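Local coordinates for cystathionine beta-lyase family protein, YNBB B.subtilis ortholog (Clostridium acetobutylicum, PDB 3HVY) that probably acts as a pyridoxal-phosphate-dependent lyase of the methionine gamma-lyase family, related to cystathionine beta-lyase, with a possible role in aluminium resistance, at residues M120-M125 with G160-N165; K151-D156 with K172-I177; Q183-T186 with K192-R195. All coordinates share one frame; numbering follows the deposited sequence.

Contact 1: M120-M125 with G160-N165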
HETATM    1  N   MSE D 120       6.118   1.481  40.324  1.00 25.25           N
HETATM    2  CA  MSE D 120       6.649   2.675  40.956  1.00 27.03           C
HETATM    3  C   MSE D 120       7.377   3.535  39.968  1.00 26.64           C
HETATM    4  O   MSE D 120       8.339   3.079  39.320  1.00 29.77           O
HETATM    5  CB  MSE D 120       7.549   2.331  42.157  1.00 28.36           C
HETATM    6  CG  MSE D 120       8.115   3.600  42.898  1.00 28.94           C
HETATM    7 SE   MSE D 120       9.052   3.247  44.547  0.75 28.77          SE
HETATM    8  CE  MSE D 120      10.501   2.190  43.767  1.00 22.76           C
ATOM      9  N   SER D 121       6.881   4.760  39.814  1.00 27.50           N
ATOM     10  CA  SER D 121       7.502   5.751  38.948  1.00 27.19           C
ATOM     11  C   SER D 121       8.518   6.520  39.805  1.00 28.25           C
ATOM     12  O   SER D 121       8.192   6.978  40.907  1.00 27.93           O
ATOM     13  CB  SER D 121       6.478   6.735  38.366  1.00 29.48           C
ATOM     14  OG  SER D 121       5.681   6.121  37.383  1.00 28.19           O
ATOM     15  N   ILE D 122       9.731   6.666  39.308  1.00 26.40           N
ATOM     16  CA  ILE D 122      10.759   7.304  40.102  1.00 30.17           C
ATOM     17  C   ILE D 122      11.266   8.687  39.628  1.00 33.89           C
ATOM     18  O   ILE D 122      12.083   9.303  40.322  1.00 33.96           O
ATOM     19  CB  ILE D 122      11.910   6.362  40.434  1.00 31.72           C
ATOM     20  CG1 ILE D 122      12.690   5.991  39.166  1.00 30.29           C
ATOM     21  CG2 ILE D 122      11.395   5.121  41.233  1.00 29.33           C
ATOM     22  CD1 ILE D 122      14.057   5.275  39.464  1.00 28.74           C
ATOM     23  N   CYS D 123      10.721   9.193  38.525  1.00 36.94           N
ATOM     24  CA  CYS D 123      11.070  10.489  37.996  1.00 37.71           C
ATOM     25  C   CYS D 123       9.928  11.492  38.175  1.00 39.31           C
ATOM     26  O   CYS D 123       9.702  12.317  37.302  1.00 40.16           O
ATOM     27  CB  CYS D 123      11.362  10.363  36.506  1.00 36.71           C
ATOM     28  SG  CYS D 123      12.623   9.186  36.127  1.00 41.11           S
ATOM     29  N   GLY D 124       9.191  11.422  39.277  1.00 40.91           N
ATOM     30  CA  GLY D 124       8.039  12.304  39.453  1.00 40.41           C
ATOM     31  C   GLY D 124       6.846  11.914  38.579  1.00 41.62           C
ATOM     32  O   GLY D 124       6.730  10.779  38.138  1.00 39.63           O
HETATM   33  N   MSE D 125       5.932  12.859  38.378  1.00 44.64           N
HETATM   34  CA  MSE D 125       4.697  12.663  37.595  1.00 42.90           C
HETATM   35  C   MSE D 125       4.984  12.218  36.155  1.00 43.02           C
HETATM   36  O   MSE D 125       5.819  12.799  35.457  1.00 39.90           O
HETATM   37  CB  MSE D 125       3.882  13.960  37.577  1.00 48.74           C
HETATM   38  CG  MSE D 125       2.372  13.826  37.168  1.00 51.25           C
HETATM   39 SE   MSE D 125       1.385  12.652  38.355  0.75 78.33          SE
HETATM   40  CE  MSE D 125       1.949  13.331  40.098  1.00 61.42           C
ATOM     41  N   GLY D 160      15.448  18.552  42.182  1.00 46.04           N
ATOM     42  CA  GLY D 160      15.468  18.338  40.720  1.00 46.62           C
ATOM     43  C   GLY D 160      16.072  17.048  40.167  1.00 45.05           C
ATOM     44  O   GLY D 160      16.188  16.884  38.938  1.00 45.91           O
ATOM     45  N   LYS D 161      16.408  16.124  41.064  1.00 43.79           N
ATOM     46  CA  LYS D 161      17.068  14.884  40.718  1.00 42.13           C
ATOM     47  C   LYS D 161      16.257  13.698  41.282  1.00 38.71           C
ATOM     48  O   LYS D 161      15.493  13.843  42.218  1.00 38.15           O
ATOM     49  CB  LYS D 161      18.501  14.900  41.276  1.00 41.11           C
ATOM     50  N   VAL D 162      16.395  12.539  40.664  1.00 39.53           N
ATOM     51  CA  VAL D 162      15.748  11.337  41.164  1.00 36.68           C
ATOM     52  C   VAL D 162      16.204  11.094  42.613  1.00 35.72           C
ATOM     53  O   VAL D 162      17.403  11.109  42.905  1.00 36.04           O
ATOM     54  CB  VAL D 162      16.091  10.143  40.287  1.00 36.57           C
ATOM     55  CG1 VAL D 162      15.644   8.861  40.957  1.00 30.24           C
ATOM     56  CG2 VAL D 162      15.440  10.333  38.896  1.00 34.23           C
ATOM     57  N   ASP D 163      15.233  10.891  43.501  1.00 31.65           N
ATOM     58  CA  ASP D 163      15.469  10.693  44.924  1.00 32.61           C
ATOM     59  C   ASP D 163      15.774   9.225  45.164  1.00 34.17           C
ATOM     60  O   ASP D 163      14.943   8.437  45.647  1.00 34.16           O
ATOM     61  CB  ASP D 163      14.235  11.128  45.701  1.00 32.79           C
ATOM     62  CG  ASP D 163      14.439  11.089  47.197  1.00 28.29           C
ATOM     63  OD1 ASP D 163      15.543  10.715  47.687  1.00 30.71           O
ATOM     64  OD2 ASP D 163      13.448  11.393  47.895  1.00 36.70           O
ATOM     65  N   ILE D 164      16.990   8.876  44.801  1.00 34.47           N
ATOM     66  CA  ILE D 164      17.443   7.525  44.841  1.00 36.25           C
ATOM     67  C   ILE D 164      17.374   6.930  46.243  1.00 36.11           C
ATOM     68  O   ILE D 164      17.125   5.746  46.389  1.00 35.71           O
ATOM     69  CB  ILE D 164      18.861   7.426  44.200  1.00 38.75           C
ATOM     70  CG1 ILE D 164      19.107   6.023  43.618  1.00 46.18           C
ATOM     71  CG2 ILE D 164      19.913   7.761  45.216  1.00 38.65           C
ATOM     72  CD1 ILE D 164      17.978   5.463  42.727  1.00 43.79           C
ATOM     73  N   ASN D 165      17.534   7.735  47.290  1.00 35.60           N
ATOM     74  CA  ASN D 165      17.396   7.196  48.619  1.00 35.20           C
ATOM     75  C   ASN D 165      15.976   6.785  48.981  1.00 32.17           C
ATOM     76  O   ASN D 165      15.791   5.801  49.671  1.00 29.47           O
ATOM     77  CB  ASN D 165      17.946   8.155  49.684  1.00 37.85           C
ATOM     78  CG  ASN D 165      19.487   8.212  49.690  1.00 51.08           C
ATOM     79  OD1 ASN D 165      20.180   7.388  49.074  1.00 61.65           O
ATOM     80  ND2 ASN D 165      20.021   9.201  50.396  1.00 69.69           N
TER
HETATM   81  O   HOH W   1      12.802  10.727  42.332  1.00 38.63           O
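Val-162 lays both of its methyl groups over Ile-122 and Cys-123, where the chain leaves strand 118-121. Its CG1 lies 3.6 Å from Ile-122 O and 4.2 Å from CD1 of the same residue, while CG2 lies 4.1 Å from SG of Cys-123. The branched valine suits this place because the two methyls diverge from one carbon, so that both straddle the Ile-122 carbonyl oxygen, CG1 going on to the isoleucine and CG2 to the cysteine. The Ile-122 side chain, with CG1 set between its backbone N and carbonyl carbon (chi1 67°), sends CD1 to meet the valine at a slant.

In this PLP-dependent, aminotransferase-like fold, 120-125 runs off the C-terminal end of strand 118-121 of the large mixed sheet. The other segment, 160-165, leads into helix 164-173, which follows edge strand 151-154. Ile-202 of helix 196-207 touches both Ile-122 and Val-162, extending the apolar cluster.

The polar link is made through a water lying 2.6 Å from Ile-122 O and accepting from Asp-163 N at 2.7 Å, tying the strand's exit to the start of the helix. Asp-163 is the N-cap residue, and an aspartate fits there because its short carboxylate can cap a backbone N just past 160-165; a bond between OD2 and Thr-166 OG1 is a second hold.

Contact 2: K151-D156 with K172-I177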
ATOM      1  N   LYS D 151      -1.292  -1.622  42.203  0.50 28.24           N
ATOM      2  CA  LYS D 151      -1.025  -0.461  43.047  0.50 28.71           C
ATOM      3  C   LYS D 151       0.046   0.406  42.395  0.50 29.55           C
ATOM      4  O   LYS D 151       0.840  -0.078  41.567  0.50 29.71           O
ATOM      5  CB  LYS D 151      -0.590  -0.935  44.439  0.50 26.51           C
ATOM      6  CG  LYS D 151      -1.659  -1.740  45.162  0.50 31.64           C
ATOM      7  CD  LYS D 151      -1.128  -2.388  46.454  0.50 31.94           C
ATOM      8  CE  LYS D 151      -2.248  -2.903  47.376  0.50 29.22           C
ATOM      9  NZ  LYS D 151      -2.978  -4.114  46.917  0.50 30.94           N
ATOM     10  N   TYR D 152       0.046   1.691  42.747  1.00 30.48           N
ATOM     11  CA  TYR D 152       0.938   2.674  42.151  1.00 30.88           C
ATOM     12  C   TYR D 152       1.626   3.537  43.190  1.00 32.69           C
ATOM     13  O   TYR D 152       0.995   3.985  44.116  1.00 30.90           O
ATOM     14  CB  TYR D 152       0.168   3.586  41.224  1.00 31.70           C
ATOM     15  CG  TYR D 152       1.029   4.603  40.512  1.00 28.10           C
ATOM     16  CD1 TYR D 152       1.966   4.200  39.609  1.00 30.38           C
ATOM     17  CD2 TYR D 152       0.856   5.980  40.692  1.00 34.17           C
ATOM     18  CE1 TYR D 152       2.753   5.099  38.962  1.00 29.26           C
ATOM     19  CE2 TYR D 152       1.640   6.904  40.003  1.00 31.06           C
ATOM     20  CZ  TYR D 152       2.592   6.448  39.130  1.00 30.99           C
ATOM     21  OH  TYR D 152       3.413   7.314  38.382  1.00 31.57           O
ATOM     22  N   LYS D 153       2.936   3.705  43.062  1.00 30.01           N
ATOM     23  CA  LYS D 153       3.650   4.664  43.890  1.00 30.87           C
ATOM     24  C   LYS D 153       4.418   5.557  42.956  1.00 32.35           C
ATOM     25  O   LYS D 153       4.884   5.105  41.910  1.00 31.49           O
ATOM     26  CB  LYS D 153       4.634   4.017  44.871  1.00 29.08           C
ATOM     27  CG  LYS D 153       3.984   3.261  45.962  1.00 28.98           C
ATOM     28  CD  LYS D 153       4.963   2.485  46.879  1.00 33.17           C
ATOM     29  CE  LYS D 153       4.247   2.100  48.197  1.00 36.02           C
ATOM     30  NZ  LYS D 153       5.034   1.248  49.147  1.00 29.06           N
HETATM   31  N   MSE D 154       4.614   6.801  43.381  1.00 32.04           N
HETATM   32  CA  MSE D 154       5.382   7.734  42.619  1.00 33.15           C
HETATM   33  C   MSE D 154       6.349   8.508  43.511  1.00 32.16           C
HETATM   34  O   MSE D 154       5.980   8.988  44.586  1.00 32.58           O
HETATM   35  CB  MSE D 154       4.414   8.629  41.874  1.00 35.15           C
HETATM   36  CG  MSE D 154       5.127   9.515  40.925  1.00 47.30           C
HETATM   37 SE   MSE D 154       4.901  11.286  41.552  0.75 69.24          SE
HETATM   38  CE  MSE D 154       3.282  11.168  40.520  1.00 24.27           C
ATOM     39  N   VAL D 155       7.610   8.576  43.100  1.00 31.15           N
ATOM     40  CA  VAL D 155       8.654   9.214  43.911  1.00 31.14           C
ATOM     41  C   VAL D 155       8.941  10.551  43.232  1.00 32.29           C
ATOM     42  O   VAL D 155       9.399  10.605  42.088  1.00 30.73           O
ATOM     43  CB  VAL D 155       9.956   8.363  44.067  1.00 29.95           C
ATOM     44  CG1 VAL D 155      10.993   9.041  45.019  1.00 29.08           C
ATOM     45  CG2 VAL D 155       9.660   6.897  44.568  1.00 26.12           C
ATOM     46  N   ASP D 156       8.628  11.632  43.945  1.00 34.70           N
ATOM     47  CA  ASP D 156       8.919  12.965  43.449  1.00 35.63           C
ATOM     48  C   ASP D 156      10.410  13.188  43.359  1.00 35.87           C
ATOM     49  O   ASP D 156      11.222  12.620  44.127  1.00 34.51           O
ATOM     50  CB  ASP D 156       8.323  14.023  44.374  1.00 38.57           C
ATOM     51  CG  ASP D 156       6.886  14.268  44.084  1.00 41.39           C
ATOM     52  OD1 ASP D 156       6.569  14.546  42.898  1.00 52.92           O
ATOM     53  OD2 ASP D 156       6.094  14.150  45.034  1.00 51.51           O
ATOM     54  N   LYS D 172      13.215  -1.554  49.982  1.00 28.94           N
ATOM     55  CA  LYS D 172      13.493  -2.324  51.178  1.00 30.36           C
ATOM     56  C   LYS D 172      12.167  -2.670  51.891  1.00 31.26           C
ATOM     57  O   LYS D 172      12.027  -3.729  52.496  1.00 28.15           O
ATOM     58  CB  LYS D 172      14.323  -1.524  52.216  1.00 32.72           C
ATOM     59  CG  LYS D 172      15.789  -1.261  51.935  1.00 39.93           C
ATOM     60  CD  LYS D 172      16.432  -0.532  53.166  1.00 46.02           C
ATOM     61  N   LYS D 173      11.238  -1.724  51.861  1.00 29.78           N
ATOM     62  CA  LYS D 173      10.027  -1.835  52.634  1.00 31.01           C
ATOM     63  C   LYS D 173       8.923  -2.603  51.915  1.00 32.07           C
ATOM     64  O   LYS D 173       8.161  -3.291  52.579  1.00 32.83           O
ATOM     65  CB  LYS D 173       9.525  -0.440  53.041  1.00 31.24           C
ATOM     66  N   ASP D 174       8.837  -2.505  50.577  1.00 34.24           N
ATOM     67  CA  ASP D 174       7.656  -2.990  49.858  1.00 33.21           C
ATOM     68  C   ASP D 174       7.958  -4.082  48.838  1.00 34.29           C
ATOM     69  O   ASP D 174       8.345  -3.813  47.687  1.00 34.53           O
ATOM     70  CB  ASP D 174       6.956  -1.795  49.206  1.00 34.35           C
ATOM     71  CG  ASP D 174       5.599  -2.116  48.649  1.00 32.06           C
ATOM     72  OD1 ASP D 174       5.253  -3.307  48.517  1.00 34.21           O
ATOM     73  OD2 ASP D 174       4.881  -1.149  48.287  1.00 31.89           O
ATOM     74  N   ASP D 175       7.675  -5.301  49.297  1.00 33.23           N
ATOM     75  CA  ASP D 175       7.838  -6.582  48.626  1.00 31.50           C
ATOM     76  C   ASP D 175       7.006  -6.657  47.360  1.00 32.92           C
ATOM     77  O   ASP D 175       7.330  -7.446  46.462  1.00 34.35           O
ATOM     78  CB  ASP D 175       7.419  -7.758  49.585  1.00 26.42           C
ATOM     79  N   SER D 176       5.943  -5.857  47.274  1.00 32.05           N
ATOM     80  CA  SER D 176       5.047  -5.939  46.130  1.00 30.77           C
ATOM     81  C   SER D 176       5.505  -5.137  44.930  1.00 31.68           C
ATOM     82  O   SER D 176       4.839  -5.206  43.898  1.00 27.54           O
ATOM     83  CB  SER D 176       3.652  -5.448  46.497  1.00 32.24           C
ATOM     84  OG  SER D 176       3.621  -4.042  46.553  1.00 33.28           O
ATOM     85  N   ILE D 177       6.598  -4.369  45.050  1.00 31.75           N
ATOM     86  CA  ILE D 177       7.036  -3.518  43.943  1.00 30.93           C
ATOM     87  C   ILE D 177       7.686  -4.380  42.894  1.00 31.60           C
ATOM     88  O   ILE D 177       8.780  -4.871  43.108  1.00 30.25           O
ATOM     89  CB  ILE D 177       8.033  -2.442  44.356  1.00 27.69           C
ATOM     90  CG1 ILE D 177       7.396  -1.456  45.331  1.00 25.07           C
ATOM     91  CG2 ILE D 177       8.514  -1.683  43.106  1.00 26.99           C
ATOM     92  CD1 ILE D 177       8.390  -0.455  45.963  1.00 21.85           C
TER
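Lys-153 and Asp-174 meet through a salt bridge, with NZ of the lysine 2.6 Å from OD2 of the aspartate. The two side chains approach from opposite directions, and the ammonium nitrogen meets OD2 on its anti side, 18° out of the carboxylate plane. A lysine suits the span because its chain runs extended beyond CG, carrying the charge from the strand to the far loop; CE follows at 3.3 Å from OD2. NZ also forms a salt bridge with Glu-170, so two carboxylates share the one positive charge and would probably favour its protonated form.

The hydrogen bonds within 172-177 fix the aspartate. With CG anti to the backbone N (chi1 -169°), OD1 accepts from Ser-176 N at 2.9 Å, making an Asx turn, and from Ser-176 OG at 2.7 Å, both donors lying on the same face of the carboxylate. One oxygen thus braces the turn while the other faces the lysine. A type I beta turn from Asp-174 to Ile-177 is closed by Ile-177 N to Asp-174 O at 3.2 Å.

This surface bridge joins edge strand 151-154 to the turn that takes the chain from the end of helix 164-173 into strand 177-183, with strand 118-121 lying between the two strands in the sheet.

Contact 3: Q183-T186 with K192-R195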
ATOM      1  N   GLN D 183      11.190   7.535  33.199  1.00 28.49           N
ATOM      2  CA  GLN D 183      10.941   8.301  31.942  1.00 30.47           C
ATOM      3  C   GLN D 183      12.254   9.042  31.546  1.00 30.51           C
ATOM      4  O   GLN D 183      12.753   9.880  32.294  1.00 32.66           O
ATOM      5  CB  GLN D 183       9.833   9.286  32.219  1.00 30.72           C
ATOM      6  CG  GLN D 183       9.329  10.035  31.021  1.00 34.09           C
ATOM      7  CD  GLN D 183       8.095  10.840  31.355  1.00 41.63           C
ATOM      8  OE1 GLN D 183       7.095  10.293  31.849  1.00 41.02           O
ATOM      9  NE2 GLN D 183       8.139  12.154  31.073  1.00 37.44           N
ATOM     10  N   ARG D 184      12.806   8.731  30.381  1.00 29.67           N
ATOM     11  CA  ARG D 184      14.053   9.356  29.933  1.00 30.41           C
ATOM     12  C   ARG D 184      13.859  10.839  29.583  1.00 32.54           C
ATOM     13  O   ARG D 184      14.570  11.712  30.084  1.00 31.07           O
ATOM     14  CB  ARG D 184      14.608   8.581  28.742  1.00 27.79           C
ATOM     15  CG  ARG D 184      15.872   9.156  28.148  1.00 29.30           C
ATOM     16  CD  ARG D 184      16.434   8.185  27.068  1.00 30.27           C
ATOM     17  NE  ARG D 184      17.618   8.733  26.457  1.00 31.13           N
ATOM     18  CZ  ARG D 184      18.314   8.126  25.492  1.00 31.85           C
ATOM     19  NH1 ARG D 184      17.936   6.943  25.011  1.00 29.96           N
ATOM     20  NH2 ARG D 184      19.370   8.723  24.993  1.00 31.01           N
ATOM     21  N   SER D 185      12.883  11.114  28.718  1.00 33.11           N
ATOM     22  CA  SER D 185      12.572  12.479  28.300  1.00 36.67           C
ATOM     23  C   SER D 185      11.629  13.194  29.285  1.00 36.63           C
ATOM     24  O   SER D 185      10.591  12.657  29.662  1.00 35.22           O
ATOM     25  CB  SER D 185      11.953  12.436  26.897  1.00 37.53           C
ATOM     26  OG  SER D 185      11.718  13.727  26.402  1.00 38.59           O
ATOM     27  N   THR D 186      11.995  14.394  29.724  1.00 34.91           N
ATOM     28  CA  THR D 186      11.136  15.177  30.611  1.00 39.36           C
ATOM     29  C   THR D 186       9.854  15.489  29.846  1.00 42.86           C
ATOM     30  O   THR D 186       9.847  15.609  28.614  1.00 45.54           O
ATOM     31  CB  THR D 186      11.799  16.556  30.923  1.00 39.25           C
ATOM     32  OG1 THR D 186      13.092  16.341  31.496  1.00 40.50           O
ATOM     33  CG2 THR D 186      10.918  17.468  31.800  1.00 41.43           C
ATOM     34  N   LYS D 192      16.012  19.171  32.860  1.00 33.18           N
ATOM     35  CA  LYS D 192      16.703  18.443  31.807  1.00 33.83           C
ATOM     36  C   LYS D 192      16.359  16.933  31.820  1.00 35.01           C
ATOM     37  O   LYS D 192      16.256  16.308  32.875  1.00 35.97           O
ATOM     38  CB  LYS D 192      18.198  18.623  31.954  1.00 34.80           C
ATOM     39  CG  LYS D 192      18.662  20.061  31.654  1.00 43.15           C
ATOM     40  CD  LYS D 192      20.190  20.217  31.637  1.00 47.55           C
ATOM     41  CE  LYS D 192      20.810  20.170  33.026  1.00 52.33           C
ATOM     42  NZ  LYS D 192      22.174  19.627  32.892  1.00 55.66           N
ATOM     43  N   SER D 193      16.170  16.379  30.629  1.00 35.38           N
ATOM     44  CA  SER D 193      15.913  14.968  30.437  1.00 31.95           C
ATOM     45  C   SER D 193      17.092  14.170  30.942  1.00 34.89           C
ATOM     46  O   SER D 193      18.222  14.654  30.956  1.00 33.80           O
ATOM     47  CB  SER D 193      15.664  14.697  28.973  1.00 32.68           C
ATOM     48  OG  SER D 193      14.493  15.366  28.509  1.00 30.28           O
ATOM     49  N   LEU D 194      16.814  12.944  31.379  1.00 33.46           N
ATOM     50  CA  LEU D 194      17.815  12.103  32.041  1.00 31.85           C
ATOM     51  C   LEU D 194      18.776  11.479  31.064  1.00 29.50           C
ATOM     52  O   LEU D 194      18.377  10.734  30.172  1.00 29.06           O
ATOM     53  CB  LEU D 194      17.138  10.939  32.766  1.00 35.47           C
ATOM     54  CG  LEU D 194      16.699  10.985  34.193  1.00 46.09           C
ATOM     55  CD1 LEU D 194      16.293   9.543  34.475  1.00 46.80           C
ATOM     56  CD2 LEU D 194      17.842  11.469  35.133  1.00 35.94           C
ATOM     57  N   ARG D 195      20.054  11.753  31.243  1.00 28.54           N
ATOM     58  CA  ARG D 195      21.079  11.186  30.351  1.00 31.17           C
ATOM     59  C   ARG D 195      21.348   9.689  30.635  1.00 31.60           C
ATOM     60  O   ARG D 195      21.129   9.187  31.727  1.00 27.95           O
ATOM     61  CB  ARG D 195      22.362  11.966  30.568  1.00 30.65           C
ATOM     62  CG  ARG D 195      22.293  13.446  30.198  1.00 38.61           C
ATOM     63  CD  ARG D 195      22.874  13.612  28.841  1.00 43.54           C
ATOM     64  NE  ARG D 195      24.327  13.461  28.945  1.00 42.57           N
ATOM     65  CZ  ARG D 195      25.150  13.282  27.913  1.00 41.20           C
ATOM     66  NH1 ARG D 195      24.693  13.226  26.677  1.00 36.51           N
ATOM     67  NH2 ARG D 195      26.448  13.173  28.129  1.00 38.23           N
TER
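The backbones of 183-186 and 192-195 run antiparallel, without regular strand pairing, closest at Ser-185 and Ser-193, whose CA atoms are 4.7 Å apart. A single backbone-to-backbone bond joins them, Leu-194 N to Arg-184 O at 2.9 Å, received in the carbonyl plane with a C=O...N angle of 160°.

The next link is made by a side chain: Ser-193 OG accepts from Thr-186 N at 2.9 Å along a nearly straight N-H...O path (168°). Serine suits the place because its short hydroxyl, beside its own backbone N (chi1 -64°), reaches the facing amide while also bonding Asp-332, which Ser-185 OG bonds too. Thr-186 OG1 lies 3.2 Å from Ser-193 N at an angle too poor for a bond; it does bond Arg-191 O.

Together these bonds fold the connection between strand 177-183 and helix 196-207 back on itself, closing the base of the loop 187-191 beyond the C-terminal end of strand 177-183.

Gln-183 NE2 donates to Ser-185 O at 2.9 Å, the acceptor lying in its amide plane, a bond that closes within 183-186. Arg-184, extended from CG to NE, passes CG at 3.6 Å from Leu-194 O and carries its guanidinium on to Glu-229 and Asn-219. Leu-194 packs on Ile-199 and Ile-202 of helix 196-207, where an apolar side chain is well suited.

In the fold
Contact 2 is a surface contact, whereas contacts 1 and 3 are partly buried; contact 3 is nearest the centre of the chain, its own centre about 10 Å from it against 19 and 26 Å for the centres of contacts 1 and 2. The chemistry follows the place: ionic on the surface, apolar with one bridging water in contact 1, and direct hydrogen bonding in contact 3. Contacts 1 and 2 lie at opposite ends of helix 164-173, contact 1 joining its start to the exit of strand 118-121 and contact 2 its far end to strand 151-154. Contact 3 follows in series but abuts contact 1, where Cys-123 SG packs against Leu-194 CD1; contacts 2 and 3 do not touch.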